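PDB 4BGF: arylamine n-acetyltransferase NAT from Mycobacterium tuberculosis, which catalyses transfer of an acetyl group from acetyl-coenzyme A to arylamines, probably through an acetyl-enzyme intermediate. Local coordinates for residues T21-S33 with Y124-P138. Numbering follows the deposited sequence.
Sequences TLDVLQDLVTVHS and YLVDVGFGGQTPTSP
Gln-26 bridges from helix 22-35 to the loop before Pro-138 with both ends of its amide. Its chain, bent at chi2 (74°), lets OE1 accept from Ser-137 OG at 3.1 Å on a lone pair, while NE2 donates to Thr-136 O at 3.2 Å, the acceptor lying almost in the amide plane. A glutamine suits the place because one flat group serves a hydroxyl and a backbone carbonyl together; Ser-137 OG is held in addition by Thr-150 N. The puckered ring of Pro-138 crosses the Gln-26 chain at about a right angle, its CD 3.7 Å from Gln-26 CA, and its CG meets Leu-25 CD2 at 3.6 Å.

At the start of the helix, Leu-22 lays CD1 over one face of the Tyr-124 ring, offset toward the rim and 4.1 Å from the centroid, a CH-pi contact; the phenol oxygen is hydrogen-bonded to Arg-140. Further along, branched Val-29 divides its methyls: CG1 rests on Thr-136 O, and CG2 meets Val-126 CG1 at 3.8 Å. Val-128 CG2 meets the His-32 ring obliquely, 3.2 Å from its NE2, while ND1 is hydrogen-bonded to Tyr-8 OH.

The helix thus packs on Val-126 and Val-128. Asp-127 points away from it between them, its carboxylate hydrogen-bonded to His-110 and Asn-74, consistent with the Cys-His-Asp triad of the arylamine N-acetyltransferase family, in which Cys-70 would be the third member.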
loop_
_atom_site.group_PDB
_atom_site.type_symbol
_atom_site.label_atom_id
_atom_site.label_comp_id
_atom_site.label_asym_id
_atom_site.label_seq_id
_atom_site.Cartn_x
_atom_site.Cartn_y
_atom_site.Cartn_z
ATOM N N THR A 21 11.165 18.095 3.163
ATOM C CA THR A 21 12.079 18.123 2.026
ATOM C C THR A 21 11.739 16.890 1.179
ATOM O O THR A 21 11.026 16.009 1.638
ATOM C CB THR A 21 13.583 18.020 2.484
ATOM O OG1 THR A 21 13.945 16.643 2.634
ATOM C CG2 THR A 21 13.827 18.698 3.807
ATOM N N LEU A 22 12.276 16.823 -0.038
ATOM C CA LEU A 22 12.184 15.636 -0.890
ATOM C C LEU A 22 12.820 14.370 -0.290
ATOM O O LEU A 22 12.237 13.284 -0.359
ATOM C CB LEU A 22 12.853 15.929 -2.233
ATOM C CG LEU A 22 12.890 14.819 -3.285
ATOM C CD1 LEU A 22 11.520 14.165 -3.509
ATOM C CD2 LEU A 22 13.352 15.431 -4.559
ATOM N N ASP A 23 14.008 14.511 0.295
ATOM C CA ASP A 23 14.759 13.363 0.798
ATOM C C ASP A 23 14.178 12.752 2.049
ATOM O O ASP A 23 14.253 11.548 2.265
ATOM C CB ASP A 23 16.168 13.781 1.077
ATOM C CG ASP A 23 16.706 14.587 -0.017
ATOM O OD1 ASP A 23 16.483 15.822 0.007
ATOM O OD2 ASP A 23 17.271 13.962 -0.932
ATOM N N VAL A 24 13.601 13.580 2.888
ATOM C CA VAL A 24 12.804 13.038 3.952
ATOM C C VAL A 24 11.584 12.291 3.359
ATOM O O VAL A 24 11.155 11.282 3.894
ATOM C CB VAL A 24 12.408 14.156 4.907
ATOM C CG1 VAL A 24 11.396 13.675 5.900
ATOM C CG2 VAL A 24 13.643 14.646 5.613
ATOM N N LEU A 25 11.048 12.762 2.244
ATOM C CA LEU A 25 9.901 12.101 1.672
ATOM C C LEU A 25 10.348 10.727 1.156
ATOM O O LEU A 25 9.681 9.727 1.367
ATOM C CB LEU A 25 9.255 12.954 0.571
ATOM C CG LEU A 25 8.009 12.377 -0.107
ATOM C CD1 LEU A 25 6.819 12.301 0.844
ATOM C CD2 LEU A 25 7.677 13.166 -1.349
ATOM N N GLN A 26 11.502 10.688 0.507
ATOM C CA GLN A 26 12.041 9.439 -0.013
ATOM C C GLN A 26 12.346 8.430 1.119
ATOM O O GLN A 26 11.993 7.259 1.015
ATOM C CB GLN A 26 13.289 9.744 -0.866
ATOM C CG GLN A 26 14.216 8.569 -1.181
ATOM C CD GLN A 26 13.672 7.617 -2.223
ATOM O OE1 GLN A 26 14.043 7.666 -3.383
ATOM N NE2 GLN A 26 12.807 6.734 -1.802
ATOM N N ASP A 27 12.985 8.890 2.197
ATOM C CA ASP A 27 13.378 8.026 3.316
ATOM C C ASP A 27 12.195 7.457 4.097
ATOM O O ASP A 27 12.234 6.330 4.613
ATOM C CB ASP A 27 14.288 8.790 4.291
ATOM C CG ASP A 27 15.621 9.187 3.667
ATOM O OD1 ASP A 27 15.858 8.858 2.482
ATOM O OD2 ASP A 27 16.436 9.824 4.372
ATOM N N LEU A 28 11.159 8.267 4.230
ATOM C CA LEU A 28 10.009 7.838 4.977
ATOM C C LEU A 28 9.296 6.755 4.234
ATOM O O LEU A 28 8.879 5.784 4.835
ATOM C CB LEU A 28 9.078 8.992 5.226
ATOM C CG LEU A 28 9.512 9.886 6.363
ATOM C CD1 LEU A 28 8.599 11.065 6.345
ATOM C CD2 LEU A 28 9.426 9.153 7.694
ATOM N N VAL A 29 9.170 6.938 2.922
ATOM C CA VAL A 29 8.555 5.957 2.049
ATOM C C VAL A 29 9.293 4.607 2.107
ATOM O O VAL A 29 8.661 3.569 2.249
ATOM C CB VAL A 29 8.471 6.487 0.590
ATOM C CG1 VAL A 29 8.263 5.369 -0.408
ATOM C CG2 VAL A 29 7.297 7.487 0.431
ATOM N N THR A 30 10.621 4.625 1.983
ATOM C CA THR A 30 11.430 3.402 2.037
ATOM C C THR A 30 11.255 2.627 3.341
ATOM O O THR A 30 10.989 1.451 3.326
ATOM C CB THR A 30 12.910 3.731 1.928
ATOM O OG1 THR A 30 13.234 4.637 2.978
ATOM C CG2 THR A 30 13.253 4.394 0.607
ATOM N N VAL A 31 11.421 3.304 4.473
ATOM C CA VAL A 31 11.295 2.677 5.782
ATOM C C VAL A 31 9.855 2.263 6.162
ATOM O O VAL A 31 9.654 1.296 6.880
ATOM C CB VAL A 31 11.864 3.621 6.847
ATOM C CG1 VAL A 31 11.926 2.948 8.169
ATOM C CG2 VAL A 31 13.264 4.029 6.488
ATOM N N HIS A 32 8.865 3.023 5.703
ATOM C CA HIS A 32 7.456 2.697 5.868
ATOM C C HIS A 32 7.182 1.395 5.163
ATOM O O HIS A 32 6.689 0.453 5.760
ATOM C CB HIS A 32 6.591 3.819 5.260
ATOM C CG HIS A 32 5.110 3.576 5.332
ATOM N ND1 HIS A 32 4.286 4.269 6.195
ATOM C CD2 HIS A 32 4.298 2.741 4.631
ATOM C CE1 HIS A 32 3.043 3.858 6.039
ATOM N NE2 HIS A 32 3.024 2.931 5.097
ATOM N N SER A 33 7.516 1.369 3.874
ATOM C CA SER A 33 7.330 0.199 2.990
ATOM C C SER A 33 7.956 -1.069 3.535
ATOM O O SER A 33 7.473 -2.180 3.324
ATOM C CB SER A 33 7.958 0.474 1.630
ATOM O OG SER A 33 7.242 1.471 0.955
ATOM N N TYR A 124 4.374 15.774 -6.147
ATOM C CA TYR A 124 4.909 14.420 -6.243
ATOM C C TYR A 124 3.836 13.434 -5.896
ATOM O O TYR A 124 3.096 13.633 -4.946
ATOM C CB TYR A 124 6.089 14.188 -5.280
ATOM C CG TYR A 124 7.396 14.823 -5.706
ATOM C CD1 TYR A 124 8.205 14.210 -6.635
ATOM C CD2 TYR A 124 7.805 16.036 -5.178
ATOM C CE1 TYR A 124 9.375 14.773 -7.040
ATOM C CE2 TYR A 124 8.980 16.613 -5.567
ATOM C CZ TYR A 124 9.764 15.975 -6.506
ATOM O OH TYR A 124 10.952 16.527 -6.923
ATOM N N LEU A 125 3.774 12.358 -6.664
ATOM C CA LEU A 125 2.954 11.235 -6.308
ATOM C C LEU A 125 3.613 10.374 -5.223
ATOM O O LEU A 125 4.792 10.061 -5.304
ATOM C CB LEU A 125 2.706 10.426 -7.562
ATOM C CG LEU A 125 1.780 9.205 -7.551
ATOM C CD1 LEU A 125 1.480 8.870 -8.986
ATOM C CD2 LEU A 125 2.329 7.952 -6.839
ATOM N N VAL A 126 2.824 9.994 -4.216
ATOM C CA VAL A 126 3.251 9.104 -3.148
ATOM C C VAL A 126 2.202 7.987 -2.990
ATOM O O VAL A 126 1.000 8.245 -2.932
ATOM C CB VAL A 126 3.502 9.897 -1.825
ATOM C CG1 VAL A 126 3.922 8.972 -0.669
ATOM C CG2 VAL A 126 4.527 10.984 -2.051
ATOM N N ASP A 127 2.653 6.736 -2.969
ATOM C CA ASP A 127 1.746 5.586 -2.832
ATOM C C ASP A 127 2.420 4.408 -2.123
ATOM O O ASP A 127 3.173 3.671 -2.746
ATOM C CB ASP A 127 1.229 5.126 -4.207
ATOM C CG ASP A 127 0.080 4.157 -4.096
ATOM O OD1 ASP A 127 -0.270 3.806 -2.964
ATOM O OD2 ASP A 127 -0.467 3.745 -5.126
ATOM N N VAL A 128 2.137 4.233 -0.833
ATOM C CA VAL A 128 2.689 3.130 -0.046
ATOM C C VAL A 128 1.607 2.075 0.204
ATOM O O VAL A 128 1.732 1.274 1.120
ATOM C CB VAL A 128 3.329 3.610 1.318
ATOM C CG1 VAL A 128 4.476 4.554 1.061
ATOM C CG2 VAL A 128 2.312 4.304 2.254
ATOM N N GLY A 129 0.564 2.071 -0.626
ATOM C CA GLY A 129 -0.605 1.262 -0.360
ATOM C C GLY A 129 -1.064 0.375 -1.486
ATOM O O GLY A 129 -2.134 -0.201 -1.400
ATOM N N PHE A 130 -0.272 0.273 -2.548
ATOM C CA PHE A 130 -0.626 -0.559 -3.666
ATOM C C PHE A 130 -0.222 -2.056 -3.476
ATOM O O PHE A 130 -0.652 -2.914 -4.236
ATOM C CB PHE A 130 -0.069 0.039 -4.964
ATOM C CG PHE A 130 -0.553 -0.652 -6.188
ATOM C CD1 PHE A 130 -1.871 -0.539 -6.588
ATOM C CD2 PHE A 130 0.298 -1.440 -6.931
ATOM C CE1 PHE A 130 -2.335 -1.201 -7.696
ATOM C CE2 PHE A 130 -0.144 -2.103 -8.047
ATOM C CZ PHE A 130 -1.476 -1.985 -8.438
ATOM N N GLY A 131 0.544 -2.373 -2.441
ATOM C CA GLY A 131 0.866 -3.756 -2.174
ATOM C C GLY A 131 2.247 -3.991 -2.708
ATOM O O GLY A 131 3.033 -3.053 -2.764
ATOM N N GLY A 132 2.526 -5.219 -3.137
ATOM C CA GLY A 132 3.871 -5.627 -3.512
ATOM C C GLY A 132 4.515 -4.756 -4.568
ATOM O O GLY A 132 5.706 -4.540 -4.520
ATOM N N GLN A 133 3.724 -4.215 -5.492
ATOM C CA GLN A 133 4.252 -3.424 -6.610
ATOM C C GLN A 133 4.063 -1.921 -6.419
ATOM O O GLN A 133 4.089 -1.169 -7.362
ATOM C CB GLN A 133 3.571 -3.885 -7.907
ATOM C CG GLN A 133 4.296 -3.577 -9.224
ATOM C CD GLN A 133 5.702 -4.162 -9.294
ATOM O OE1 GLN A 133 6.646 -3.480 -9.662
ATOM N NE2 GLN A 133 5.829 -5.432 -8.991
ATOM N N THR A 134 3.875 -1.490 -5.198
ATOM C CA THR A 134 3.665 -0.095 -4.959
ATOM C C THR A 134 5.014 0.583 -5.301
ATOM O O THR A 134 6.062 -0.070 -5.266
ATOM C CB THR A 134 3.143 0.080 -3.517
ATOM O OG1 THR A 134 2.341 1.263 -3.386
ATOM C CG2 THR A 134 4.253 0.094 -2.524
ATOM N N PRO A 135 4.992 1.877 -5.714
ATOM C CA PRO A 135 6.271 2.560 -5.979
ATOM C C PRO A 135 7.060 2.827 -4.699
ATOM O O PRO A 135 6.478 3.013 -3.636
ATOM C CB PRO A 135 5.833 3.883 -6.600
ATOM C CG PRO A 135 4.449 4.048 -6.125
ATOM C CD PRO A 135 3.864 2.730 -6.112
ATOM N N THR A 136 8.380 2.868 -4.810
ATOM C CA THR A 136 9.283 2.857 -3.660
ATOM C C THR A 136 10.029 4.209 -3.542
ATOM O O THR A 136 10.813 4.419 -2.630
ATOM C CB THR A 136 10.273 1.668 -3.817
ATOM O OG1 THR A 136 10.970 1.816 -5.047
ATOM C CG2 THR A 136 9.541 0.349 -3.896
ATOM N N SER A 137 9.764 5.126 -4.475
ATOM C CA SER A 137 10.348 6.467 -4.476
ATOM C C SER A 137 9.240 7.427 -4.805
ATOM O O SER A 137 8.338 7.084 -5.559
ATOM C CB SER A 137 11.444 6.625 -5.543
ATOM O OG SER A 137 12.505 5.759 -5.285
ATOM N N PRO A 138 9.295 8.641 -4.251
ATOM C CA PRO A 138 8.359 9.652 -4.744
ATOM C C PRO A 138 8.505 9.790 -6.242
ATOM O O PRO A 138 9.609 9.665 -6.758
ATOM C CB PRO A 138 8.833 10.934 -4.059
ATOM C CG PRO A 138 9.542 10.468 -2.834
ATOM C CD PRO A 138 10.166 9.151 -3.177
#